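Local atomic coordinates of ANGPTL4 C-terminal chain (Homo sapiens, PDB entry 6U1U), a protein that mediates inactivation of lipoprotein lipase and so helps regulate triglyceride clearance from blood, the chain here being its C-terminal fibrinogen-like domain with bound palmitic acid. Residues F18-Q21 with P27-V30; G74-H79 with T114-Q119; S173-Q178 with Q207-L212; K189-I194 with R200-P205. All blocks are in the same frame, centred on the assembly; numbering follows the deposited sequence.

Interaction 1. Residues F18-Q21 with P27-V30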
loop_
_atom_site.group_PDB
_atom_site.type_symbol
_atom_site.label_atom_id
_atom_site.label_comp_id
_atom_site.label_asym_id
_atom_site.label_seq_id
_atom_site.Cartn_x
_atom_site.Cartn_y
_atom_site.Cartn_z
ATOM N N PHE A 18 2.396 -16.636 9.239
ATOM C CA PHE A 18 3.634 -17.411 9.280
ATOM C C PHE A 18 4.805 -16.544 9.722
ATOM O O PHE A 18 4.888 -15.364 9.377
ATOM C CB PHE A 18 4.003 -17.989 7.908
ATOM C CG PHE A 18 3.002 -18.971 7.389
ATOM C CD1 PHE A 18 3.122 -20.319 7.698
ATOM C CD2 PHE A 18 1.932 -18.548 6.613
ATOM C CE1 PHE A 18 2.205 -21.253 7.229
ATOM C CE2 PHE A 18 0.989 -19.486 6.140
ATOM C CZ PHE A 18 1.121 -20.831 6.452
ATOM N N GLU A 19 5.745 -17.164 10.445
ATOM C CA GLU A 19 6.965 -16.480 10.849
ATOM C C GLU A 19 7.958 -16.430 9.684
ATOM O O GLU A 19 8.200 -17.446 9.023
ATOM C CB GLU A 19 7.609 -17.201 12.045
ATOM C CG GLU A 19 6.661 -17.459 13.206
ATOM C CD GLU A 19 7.196 -18.522 14.205
ATOM O OE1 GLU A 19 8.407 -18.492 14.524
ATOM O OE2 GLU A 19 6.416 -19.393 14.649
ATOM N N ILE A 20 8.518 -15.248 9.415
ATOM C CA ILE A 20 9.588 -15.092 8.436
ATOM C C ILE A 20 10.699 -14.309 9.110
ATOM O O ILE A 20 10.532 -13.757 10.207
ATOM C CB ILE A 20 9.157 -14.363 7.136
ATOM C CG1 ILE A 20 8.632 -12.954 7.472
ATOM C CG2 ILE A 20 8.101 -15.182 6.367
ATOM C CD1 ILE A 20 8.573 -12.005 6.270
ATOM N N GLN A 21 11.864 -14.313 8.470
ATOM C CA GLN A 21 12.996 -13.545 8.981
ATOM C C GLN A 21 13.843 -13.084 7.829
ATOM O O GLN A 21 14.783 -13.771 7.406
ATOM C CB GLN A 21 13.844 -14.339 9.972
ATOM C CG GLN A 21 14.917 -13.439 10.591
ATOM C CD GLN A 21 15.579 -14.046 11.806
ATOM O OE1 GLN A 21 15.562 -15.264 11.986
ATOM N NE2 GLN A 21 16.159 -13.200 12.645
ATOM N N PRO A 27 12.828 -11.826 13.535
ATOM C CA PRO A 27 11.694 -12.573 12.955
ATOM C C PRO A 27 10.392 -11.834 13.221
ATOM O O PRO A 27 10.256 -11.126 14.221
ATOM C CB PRO A 27 11.718 -13.923 13.705
ATOM C CG PRO A 27 12.995 -13.888 14.584
ATOM C CD PRO A 27 13.278 -12.421 14.811
ATOM N N PHE A 28 9.417 -11.985 12.310
ATOM C CA PHE A 28 8.102 -11.398 12.581
ATOM C C PHE A 28 7.045 -12.168 11.817
ATOM O O PHE A 28 7.338 -12.871 10.851
ATOM C CB PHE A 28 8.018 -9.879 12.256
ATOM C CG PHE A 28 8.375 -9.498 10.797
ATOM C CD1 PHE A 28 7.376 -9.390 9.817
ATOM C CD2 PHE A 28 9.679 -9.212 10.441
ATOM C CE1 PHE A 28 7.732 -8.991 8.485
ATOM C CE2 PHE A 28 10.038 -8.832 9.143
ATOM C CZ PHE A 28 9.053 -8.726 8.157
ATOM N N LEU A 29 5.813 -12.022 12.270
ATOM C CA LEU A 29 4.705 -12.801 11.734
ATOM C C LEU A 29 4.073 -12.031 10.583
ATOM O O LEU A 29 3.696 -10.879 10.763
ATOM C CB LEU A 29 3.698 -13.046 12.862
ATOM C CG LEU A 29 2.665 -14.174 12.738
ATOM C CD1 LEU A 29 3.345 -15.564 12.802
ATOM C CD2 LEU A 29 1.614 -14.010 13.835
ATOM N N VAL A 30 3.918 -12.674 9.411
ATOM C CA VAL A 30 3.313 -12.005 8.263
ATOM C C VAL A 30 2.108 -12.810 7.789
ATOM O O VAL A 30 1.946 -13.989 8.116
ATOM C CB VAL A 30 4.286 -11.821 7.074
ATOM C CG1 VAL A 30 5.333 -10.790 7.420
ATOM C CG2 VAL A 30 4.943 -13.176 6.622
#

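Interaction 2. Residues G74-H79 with T114-Q119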
loop_
_atom_site.group_PDB
_atom_site.type_symbol
_atom_site.label_atom_id
_atom_site.label_comp_id
_atom_site.label_asym_id
_atom_site.label_seq_id
_atom_site.Cartn_x
_atom_site.Cartn_y
_atom_site.Cartn_z
ATOM N N GLY A 74 3.541 -2.443 7.792
ATOM C CA GLY A 74 4.607 -1.541 8.313
ATOM C C GLY A 74 5.697 -1.414 7.262
ATOM O O GLY A 74 6.214 -2.388 6.736
ATOM N N LEU A 75 6.068 -0.160 6.964
ATOM C CA LEU A 75 7.011 0.081 5.878
ATOM C C LEU A 75 8.386 -0.527 6.161
ATOM O O LEU A 75 9.055 -0.997 5.238
ATOM C CB LEU A 75 7.122 1.587 5.641
ATOM C CG LEU A 75 5.833 2.124 4.984
ATOM C CD1 LEU A 75 5.801 3.628 5.165
ATOM C CD2 LEU A 75 5.773 1.744 3.501
ATOM N N GLU A 76 8.853 -0.481 7.416
ATOM C CA GLU A 76 10.181 -1.054 7.652
ATOM C C GLU A 76 10.146 -2.560 7.417
ATOM O O GLU A 76 11.078 -3.134 6.842
ATOM C CB GLU A 76 10.671 -0.708 9.059
ATOM C CG GLU A 76 12.091 -1.259 9.349
ATOM C CD GLU A 76 13.207 -0.748 8.410
ATOM O OE1 GLU A 76 14.258 -1.429 8.369
ATOM O OE2 GLU A 76 13.068 0.295 7.708
ATOM N N LYS A 77 9.050 -3.204 7.815
ATOM C CA LYS A 77 8.916 -4.637 7.543
ATOM C C LYS A 77 8.818 -4.901 6.051
ATOM O O LYS A 77 9.435 -5.838 5.542
ATOM C CB LYS A 77 7.691 -5.195 8.262
ATOM C CG LYS A 77 7.948 -5.429 9.769
ATOM C CD LYS A 77 6.609 -5.791 10.508
ATOM C CE LYS A 77 6.857 -5.844 12.026
ATOM N NZ LYS A 77 6.841 -4.480 12.629
ATOM N N VAL A 78 8.049 -4.091 5.327
ATOM C CA VAL A 78 7.952 -4.308 3.881
ATOM C C VAL A 78 9.312 -4.125 3.210
ATOM O O VAL A 78 9.710 -4.925 2.364
ATOM C CB VAL A 78 6.898 -3.370 3.267
ATOM C CG1 VAL A 78 6.833 -3.579 1.732
ATOM C CG2 VAL A 78 5.563 -3.708 3.875
ATOM N N HIS A 79 10.044 -3.073 3.574
ATOM C CA HIS A 79 11.342 -2.881 2.955
ATOM C C HIS A 79 12.323 -3.972 3.371
ATOM O O HIS A 79 13.215 -4.318 2.594
ATOM C CB HIS A 79 11.908 -1.491 3.300
ATOM C CG HIS A 79 13.259 -1.263 2.700
ATOM N ND1 HIS A 79 14.425 -1.411 3.422
ATOM C CD2 HIS A 79 13.628 -0.997 1.424
ATOM C CE1 HIS A 79 15.458 -1.206 2.618
ATOM N NE2 HIS A 79 15.001 -0.955 1.404
ATOM N N THR A 114 14.973 7.105 2.119
ATOM C CA THR A 114 14.227 7.680 1.008
ATOM C C THR A 114 12.792 8.043 1.388
ATOM O O THR A 114 11.983 8.315 0.502
ATOM C CB THR A 114 14.180 6.719 -0.184
ATOM O OG1 THR A 114 13.262 5.639 0.112
ATOM C CG2 THR A 114 15.538 6.161 -0.512
ATOM N N ALA A 115 12.463 8.083 2.682
ATOM C CA ALA A 115 11.070 8.169 3.133
ATOM C C ALA A 115 10.235 7.054 2.500
ATOM O O ALA A 115 9.086 7.274 2.121
ATOM C CB ALA A 115 10.425 9.533 2.841
ATOM N N TYR A 116 10.829 5.863 2.401
ATOM C CA TYR A 116 10.171 4.674 1.840
ATOM C C TYR A 116 9.532 4.982 0.477
ATOM O O TYR A 116 8.353 4.708 0.233
ATOM C CB TYR A 116 9.136 4.111 2.820
ATOM C CG TYR A 116 9.742 3.663 4.144
ATOM C CD1 TYR A 116 10.525 2.521 4.211
ATOM C CD2 TYR A 116 9.533 4.384 5.321
ATOM C CE1 TYR A 116 11.083 2.088 5.412
ATOM C CE2 TYR A 116 10.088 3.950 6.532
ATOM C CZ TYR A 116 10.858 2.812 6.558
ATOM O OH TYR A 116 11.408 2.371 7.729
ATOM N N SER A 117 10.337 5.560 -0.418
ATOM C CA SER A 117 9.842 5.954 -1.734
ATOM C C SER A 117 9.508 4.754 -2.602
ATOM O O SER A 117 10.262 3.779 -2.663
ATOM C CB SER A 117 10.882 6.787 -2.479
ATOM O OG SER A 117 10.990 8.062 -1.856
ATOM N N LEU A 118 8.399 4.869 -3.316
ATOM C CA LEU A 118 8.079 3.940 -4.386
ATOM C C LEU A 118 8.800 4.439 -5.617
ATOM O O LEU A 118 8.685 5.623 -5.975
ATOM C CB LEU A 118 6.584 3.891 -4.632
ATOM C CG LEU A 118 5.883 2.601 -5.005
ATOM C CD1 LEU A 118 6.306 1.452 -4.098
ATOM C CD2 LEU A 118 4.386 2.890 -4.885
ATOM N N GLN A 119 9.606 3.565 -6.196
ATOM C CA GLN A 119 10.449 3.884 -7.339
ATOM C C GLN A 119 9.872 3.176 -8.557
ATOM O O GLN A 119 9.801 1.939 -8.584
ATOM C CB GLN A 119 11.882 3.457 -7.037
ATOM C CG GLN A 119 12.403 4.237 -5.813
ATOM C CD GLN A 119 13.502 3.538 -5.046
ATOM O OE1 GLN A 119 13.858 2.386 -5.328
ATOM N NE2 GLN A 119 14.034 4.227 -4.041
#

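Interaction 3. Residues S173-Q178 with Q207-L212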
loop_
_atom_site.group_PDB
_atom_site.type_symbol
_atom_site.label_atom_id
_atom_site.label_comp_id
_atom_site.label_asym_id
_atom_site.label_seq_id
_atom_site.Cartn_x
_atom_site.Cartn_y
_atom_site.Cartn_z
ATOM N N SER A 173 -4.818 8.329 -5.730
ATOM C CA SER A 173 -5.294 7.210 -4.922
ATOM C C SER A 173 -4.938 7.468 -3.473
ATOM O O SER A 173 -4.078 8.287 -3.164
ATOM C CB SER A 173 -4.669 5.890 -5.324
ATOM O OG SER A 173 -3.244 6.039 -5.305
ATOM N N ASN A 174 -5.603 6.713 -2.600
ATOM C CA ASN A 174 -5.264 6.643 -1.188
ATOM C C ASN A 174 -6.020 5.461 -0.626
ATOM O O ASN A 174 -7.215 5.570 -0.311
ATOM C CB ASN A 174 -5.637 7.925 -0.438
ATOM C CG ASN A 174 -5.324 7.812 1.028
ATOM O OD1 ASN A 174 -4.655 6.852 1.424
ATOM N ND2 ASN A 174 -5.798 8.781 1.855
ATOM N N LEU A 175 -5.380 4.290 -0.537
ATOM C CA LEU A 175 -6.113 3.163 -0.001
ATOM C C LEU A 175 -6.099 3.149 1.529
ATOM O O LEU A 175 -6.709 2.260 2.144
ATOM C CB LEU A 175 -5.548 1.853 -0.568
ATOM C CG LEU A 175 -5.592 1.807 -2.108
ATOM C CD1 LEU A 175 -5.121 0.440 -2.573
ATOM C CD2 LEU A 175 -6.997 2.092 -2.605
ATOM N N ASN A 176 -5.451 4.131 2.143
ATOM C CA ASN A 176 -5.338 4.225 3.590
ATOM C C ASN A 176 -6.175 5.390 4.139
ATOM O O ASN A 176 -5.937 5.858 5.258
ATOM C CB ASN A 176 -3.866 4.379 3.995
ATOM C CG ASN A 176 -3.078 3.089 3.816
ATOM O OD1 ASN A 176 -3.655 2.009 3.779
ATOM N ND2 ASN A 176 -1.736 3.204 3.703
ATOM N N GLY A 177 -7.168 5.859 3.380
ATOM C CA GLY A 177 -8.005 6.951 3.854
ATOM C C GLY A 177 -9.079 6.468 4.833
ATOM O O GLY A 177 -9.072 5.338 5.310
ATOM N N GLN A 178 -10.016 7.369 5.140
ATOM C CA GLN A 178 -11.042 7.068 6.137
ATOM C C GLN A 178 -12.076 6.121 5.539
ATOM O O GLN A 178 -12.536 6.345 4.425
ATOM C CB GLN A 178 -11.707 8.370 6.596
ATOM C CG GLN A 178 -12.591 8.218 7.836
ATOM C CD GLN A 178 -13.135 9.562 8.316
ATOM O OE1 GLN A 178 -12.529 10.610 8.073
ATOM N NE2 GLN A 178 -14.289 9.533 8.983
ATOM N N GLN A 207 -15.061 -0.438 -0.900
ATOM C CA GLN A 207 -15.547 -1.305 0.164
ATOM C C GLN A 207 -14.425 -2.120 0.796
ATOM O O GLN A 207 -14.489 -2.426 1.992
ATOM C CB GLN A 207 -16.641 -2.235 -0.376
ATOM C CG GLN A 207 -17.336 -3.055 0.716
ATOM C CD GLN A 207 -18.109 -4.258 0.191
ATOM O OE1 GLN A 207 -18.645 -4.242 -0.921
ATOM N NE2 GLN A 207 -18.200 -5.297 1.009
ATOM N N ALA A 208 -13.415 -2.508 0.012
ATOM C CA ALA A 208 -12.348 -3.361 0.527
ATOM C C ALA A 208 -11.115 -3.179 -0.348
ATOM O O ALA A 208 -11.224 -2.856 -1.535
ATOM C CB ALA A 208 -12.753 -4.843 0.580
ATOM N N THR A 209 -9.935 -3.336 0.268
ATOM C CA THR A 209 -8.672 -3.226 -0.447
ATOM C C THR A 209 -7.732 -4.299 0.080
ATOM O O THR A 209 -7.786 -4.660 1.260
ATOM C CB THR A 209 -7.992 -1.832 -0.267
ATOM O OG1 THR A 209 -7.621 -1.635 1.116
ATOM C CG2 THR A 209 -8.931 -0.690 -0.659
ATOM N N THR A 210 -6.842 -4.784 -0.790
ATOM C CA THR A 210 -5.722 -5.613 -0.359
ATOM C C THR A 210 -4.519 -5.220 -1.186
ATOM O O THR A 210 -4.641 -5.058 -2.409
ATOM C CB THR A 210 -5.975 -7.117 -0.590
ATOM O OG1 THR A 210 -7.268 -7.473 -0.096
ATOM C CG2 THR A 210 -4.935 -7.948 0.159
ATOM N N MET A 211 -3.363 -5.088 -0.546
ATOM C CA MET A 211 -2.106 -4.877 -1.270
ATOM C C MET A 211 -1.144 -6.005 -0.919
ATOM O O MET A 211 -1.025 -6.377 0.263
ATOM C CB MET A 211 -1.471 -3.522 -0.900
ATOM C CG MET A 211 -2.437 -2.358 -1.103
ATOM S SD MET A 211 -1.731 -0.800 -0.508
ATOM C CE MET A 211 -0.505 -0.618 -1.787
ATOM N N LEU A 212 -0.491 -6.571 -1.935
ATOM C CA LEU A 212 0.409 -7.690 -1.701
ATOM C C LEU A 212 1.713 -7.437 -2.437
ATOM O O LEU A 212 1.720 -6.784 -3.471
ATOM C CB LEU A 212 -0.192 -9.009 -2.213
ATOM C CG LEU A 212 -1.619 -9.288 -1.686
ATOM C CD1 LEU A 212 -2.630 -8.778 -2.718
ATOM C CD2 LEU A 212 -1.815 -10.814 -1.503
#

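Interaction 4. Residues K189-I194 with R200-P205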
loop_
_atom_site.group_PDB
_atom_site.type_symbol
_atom_site.label_atom_id
_atom_site.label_comp_id
_atom_site.label_asym_id
_atom_site.label_seq_id
_atom_site.Cartn_x
_atom_site.Cartn_y
_atom_site.Cartn_z
ATOM N N LYS A 189 -16.006 15.077 2.677
ATOM C CA LYS A 189 -15.608 13.954 3.532
ATOM C C LYS A 189 -15.058 12.878 2.614
ATOM O O LYS A 189 -14.004 12.415 2.889
ATOM C CB LYS A 189 -16.777 13.510 4.417
ATOM C CG LYS A 189 -16.926 14.258 5.735
ATOM C CD LYS A 189 -18.379 14.383 6.174
ATOM C CE LYS A 189 -18.608 14.463 7.672
ATOM N NZ LYS A 189 -20.056 14.383 8.002
ATOM N N LEU A 190 -15.764 12.565 1.532
ATOM C CA LEU A 190 -15.332 11.486 0.629
ATOM C C LEU A 190 -13.951 11.761 0.050
ATOM O O LEU A 190 -13.216 10.815 -0.288
ATOM C CB LEU A 190 -16.328 11.262 -0.527
ATOM C CG LEU A 190 -17.670 10.600 -0.241
ATOM C CD1 LEU A 190 -18.602 10.706 -1.455
ATOM C CD2 LEU A 190 -17.515 9.136 0.211
ATOM N N LYS A 191 -13.579 13.037 -0.046
ATOM C CA LYS A 191 -12.200 13.394 -0.387
ATOM C C LYS A 191 -11.180 12.728 0.545
ATOM O O LYS A 191 -10.048 12.439 0.129
ATOM C CB LYS A 191 -12.058 14.912 -0.340
ATOM C CG LYS A 191 -10.745 15.444 0.084
ATOM C CD LYS A 191 -10.870 16.723 0.940
ATOM C CE LYS A 191 -9.533 17.478 0.957
ATOM N NZ LYS A 191 -9.620 18.861 1.542
ATOM N N LYS A 192 -11.536 12.522 1.806
ATOM C CA LYS A 192 -10.628 11.871 2.747
ATOM C C LYS A 192 -10.789 10.363 2.762
ATOM O O LYS A 192 -10.265 9.714 3.669
ATOM C CB LYS A 192 -10.847 12.410 4.159
ATOM C CG LYS A 192 -10.696 13.936 4.273
ATOM C CD LYS A 192 -10.987 14.395 5.685
ATOM C CE LYS A 192 -10.279 15.712 5.987
ATOM N NZ LYS A 192 -8.998 15.522 6.743
ATOM N N GLY A 193 -11.481 9.786 1.776
ATOM C CA GLY A 193 -11.823 8.380 1.787
ATOM C C GLY A 193 -10.792 7.466 1.139
ATOM O O GLY A 193 -9.661 7.863 0.841
ATOM N N ILE A 194 -11.235 6.236 0.892
ATOM C CA ILE A 194 -10.440 5.155 0.303
ATOM C C ILE A 194 -10.747 5.160 -1.183
ATOM O O ILE A 194 -11.831 4.728 -1.592
ATOM C CB ILE A 194 -10.803 3.812 0.932
ATOM C CG1 ILE A 194 -10.536 3.859 2.431
ATOM C CG2 ILE A 194 -10.025 2.641 0.310
ATOM C CD1 ILE A 194 -11.051 2.611 3.120
ATOM N N ARG A 200 -13.048 3.675 -9.961
ATOM C CA ARG A 200 -14.410 4.110 -9.679
ATOM C C ARG A 200 -14.561 5.609 -9.505
ATOM O O ARG A 200 -15.684 6.075 -9.256
ATOM C CB ARG A 200 -14.958 3.392 -8.442
ATOM C CG ARG A 200 -15.278 1.922 -8.683
ATOM C CD ARG A 200 -16.289 1.745 -9.787
ATOM N NE ARG A 200 -16.666 0.347 -9.986
ATOM C CZ ARG A 200 -16.592 -0.279 -11.160
ATOM N NH1 ARG A 200 -16.157 0.367 -12.236
ATOM N NH2 ARG A 200 -16.952 -1.552 -11.261
ATOM N N GLY A 201 -13.485 6.371 -9.597
ATOM C CA GLY A 201 -13.565 7.810 -9.501
ATOM C C GLY A 201 -12.882 8.340 -8.242
ATOM O O GLY A 201 -12.653 7.620 -7.263
ATOM N N ARG A 202 -12.590 9.645 -8.271
ATOM C CA ARG A 202 -11.897 10.304 -7.162
ATOM C C ARG A 202 -12.673 10.193 -5.855
ATOM O O ARG A 202 -12.080 10.087 -4.783
ATOM C CB ARG A 202 -11.642 11.775 -7.512
ATOM C CG ARG A 202 -11.174 12.678 -6.356
ATOM C CD ARG A 202 -9.785 12.298 -5.886
ATOM N NE ARG A 202 -9.298 13.078 -4.747
ATOM C CZ ARG A 202 -9.559 12.769 -3.483
ATOM N NH1 ARG A 202 -10.355 11.739 -3.196
ATOM N NH2 ARG A 202 -9.063 13.509 -2.502
ATOM N N TYR A 203 -14.001 10.228 -5.898
ATOM C CA TYR A 203 -14.720 10.270 -4.634
ATOM C C TYR A 203 -15.596 9.055 -4.410
ATOM O O TYR A 203 -16.555 9.124 -3.632
ATOM C CB TYR A 203 -15.560 11.534 -4.543
ATOM C CG TYR A 203 -14.811 12.835 -4.779
ATOM C CD1 TYR A 203 -14.510 13.272 -6.077
ATOM C CD2 TYR A 203 -14.433 13.635 -3.726
ATOM C CE1 TYR A 203 -13.883 14.476 -6.296
ATOM C CE2 TYR A 203 -13.772 14.816 -3.940
ATOM C CZ TYR A 203 -13.500 15.235 -5.219
ATOM O OH TYR A 203 -12.839 16.418 -5.424
ATOM N N TYR A 204 -15.293 7.947 -5.061
ATOM C CA TYR A 204 -15.983 6.706 -4.748
ATOM C C TYR A 204 -15.298 6.041 -3.553
ATOM O O TYR A 204 -14.107 5.721 -3.642
ATOM C CB TYR A 204 -15.962 5.768 -5.951
ATOM C CG TYR A 204 -16.819 4.547 -5.732
ATOM C CD1 TYR A 204 -18.158 4.529 -6.126
ATOM C CD2 TYR A 204 -16.311 3.408 -5.112
ATOM C CE1 TYR A 204 -18.944 3.423 -5.908
ATOM C CE2 TYR A 204 -17.088 2.301 -4.892
ATOM C CZ TYR A 204 -18.411 2.309 -5.283
ATOM O OH TYR A 204 -19.174 1.185 -5.055
ATOM N N PRO A 205 -15.996 5.795 -2.440
ATOM C CA PRO A 205 -15.361 5.124 -1.286
ATOM C C PRO A 205 -15.376 3.613 -1.472
ATOM O O PRO A 205 -16.437 2.986 -1.535
ATOM C CB PRO A 205 -16.233 5.559 -0.099
ATOM C CG PRO A 205 -17.611 5.669 -0.695
ATOM C CD PRO A 205 -17.399 6.146 -2.161
#

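Interaction 1. Residues F18-Q21 with P27-V30
Phe18-Ile20 and Phe28-Val30 run antiparallel as the two arms of a beta hairpin, their short axes 4.6 Å apart and turned 129° from one N-to-C direction to the other, at the N-terminal end of the fibrinogen C-terminal domain. Two hydrogen-bonded pairs hold it: Phe18 and Val30 exchange N-H and C=O both ways, as do Ile20 and Phe28, while Glu19 and Leu29 form the non-hydrogen-bonded pair between them. Val30 N to Phe18 O measures 2.9 Å and is nearly straight. Ile20, Phe28 and Val30 share one face of the sheet. CG1 of Ile20 lies between its own N and carbonyl carbon (chi1 59°), which carries CD1 to CZ of Phe28, 3.8 Å off, while CG1 itself stands over the rim of that ring's face. The side chain of Val30 crosses that of Ile20 at about a right angle. Leu7 of helix 4-9 and Ile81 of helix 75-82 also pack on Ile20. On the reverse face CG of Glu19 meets CD1 of Leu29, and at the loop end of the hairpin the extended Gln21 lies beside the Pro27 ring, its NE2 bonded to Ser25 O. Back on the Phe28 side, Ile20 CD1 meets Val30 CG1 at 3.6 Å.

Interaction 2. Residues G74-H79 with T114-Q119
Tyr116 reaches from the loop before strand 118-120 to the first turn of helix 75-82, and its ring lies against Leu75 while its hydroxyl meets Glu76. With CG anti to the carbonyl carbon (chi1 -61°), the side chain heads for the helix. Its CB starts beside the branched end of Leu75, 4.1 Å from Leu75 CD1. At CG the ring comes under Leu75 CB, 3.7 Å away; that CB sits over the ring centre, 3.6 Å from the centroid and 9° off the normal, a CH-pi contact. CD2 also meets Leu75 CD1. Along the other edge CE1 passes His79 CB at 4.2 Å and approaches Glu76 OE2. OH donates to Glu76 OE2 over 2.7 Å, and OE2 receives it on its anti lone pair; this oxygen lies in the ring plane, although the carboxylate itself is turned 62° from the ring. A bend at chi2 brings the Glu76 carboxylate round to the hydroxyl. Trp57 and Lys61 of helix 57-62 also touch the tyrosine, and its backbone O accepts from Trp166 NE1. A phenylalanine here would probably leave Glu76 OE2 without its phenolic donor and the carboxylate freer to turn. Within the fibrinogen-like domain the contact joins helix and loop by an apolar ring face and a polar tip, and the short bond to a carboxylate would probably polarise the phenol O-H.

Interaction 3. Residues S173-Q178 with Q207-L212
Leu175 points its forked end at strand 208-215, where Thr209 and Met211, two residues apart and so on the same face of the strand, each receive one methyl. This is core packing of the fibrinogen C-terminal domain, between a type I beta turn, Asn174 to Gly177, and a strand of the main antiparallel sheet. The leucine side chain lies aslant to both partners. Its CD2 meets the Thr209 methyl, CG2, at 3.9 Å, and its CD1 faces the Met211 chain, 4.1 Å from CG and about as far from SD. CG of Leu175 is anti to the carbonyl carbon (chi1 -58°), which sends the fork across to the strand. In Met211 chi1 (-54°) and an extended chi2 set CG and SD beside CD1; the chi3 bend turns only the terminal methyl. Thr209 turns its methyl to the leucine, and its hydroxyl is hydrogen-bonded to Gln44 OE1 on neighbouring strand 38-46. The contact between the two segments is apolar; the polar groups of the turn are served nearby. Leu175 O accepts from Arg46 NH1, and Asn176 uses its amide in bonds with Gln44 and Gly164. Val91 and Leu93 of strand 87-94 also pack on Leu175. The turn itself is braced by an Asx turn, in which Asn174 OD1 accepts from Asn176 N at 2.9 Å, the donor standing above the carbonyl plane.

Interaction 4. Residues K189-I194 with R200-P205
Lys191 O is gripped by both terminal nitrogens of Arg202: NH2 donates over 3.0 Å, nearly straight and on a lone pair in the carbonyl plane, and NH1 adds a weak bond at 3.4 Å. The oxygen lies at the guanidinium edge, in its plane, which is likely to limit the rotation of that group. The arginine arrives beside the Lys191 chain with CG anti to the backbone N (chi1 168°) and a bend at chi2; Lys191 CG is 3.6 Å from Arg202 NH2. Arg202 also makes a cation-pi contact with Phe195. A leucine in its place would probably leave Lys191 O without these donors and Phe195 without its cationic partner. Next along, Leu190 tucks CD1 against Tyr203 O at 3.4 Å and rests CD2 on the Pro205 ring, 3.6 Å from CG. The Tyr203 ring brings its CE2 to Lys191 CB, while Arg202 CG covers part of one ring face. Further on, Pro205 CA makes a CA-H...O contact with Ile194 O. The contact closes a short excursion of the fibrinogen-like domain: the end of helix 187-190 and the turn after it meet the loop that leaves helix 197-200 and leads into strand 208-215.

Overall arrangement
The four contacts lie within one fibrinogen C-terminal domain. Interactions 1, 2 and 3 all reach its main antiparallel sheet. Interactions 1 and 2, about 18 Å apart between centres, touch where Phe28 CD1 packs on Lys77 CD at 3.7 Å. Interaction 4 is nested in the loop closed by interaction 3; their centres are about 11 Å apart, and Thr209 CG2 meets Ile194 CG2 at 3.6 Å. Interactions 1 and 4 lie on opposite sides of the chain's centre, about 34 Å apart between centres. Palmitic acid lies near interactions 2, 3 and 4: it touches Leu118, in the 114-119 segment, and lies about 5 Å from the side chain of Met211 and about 8 Å from that of Arg202.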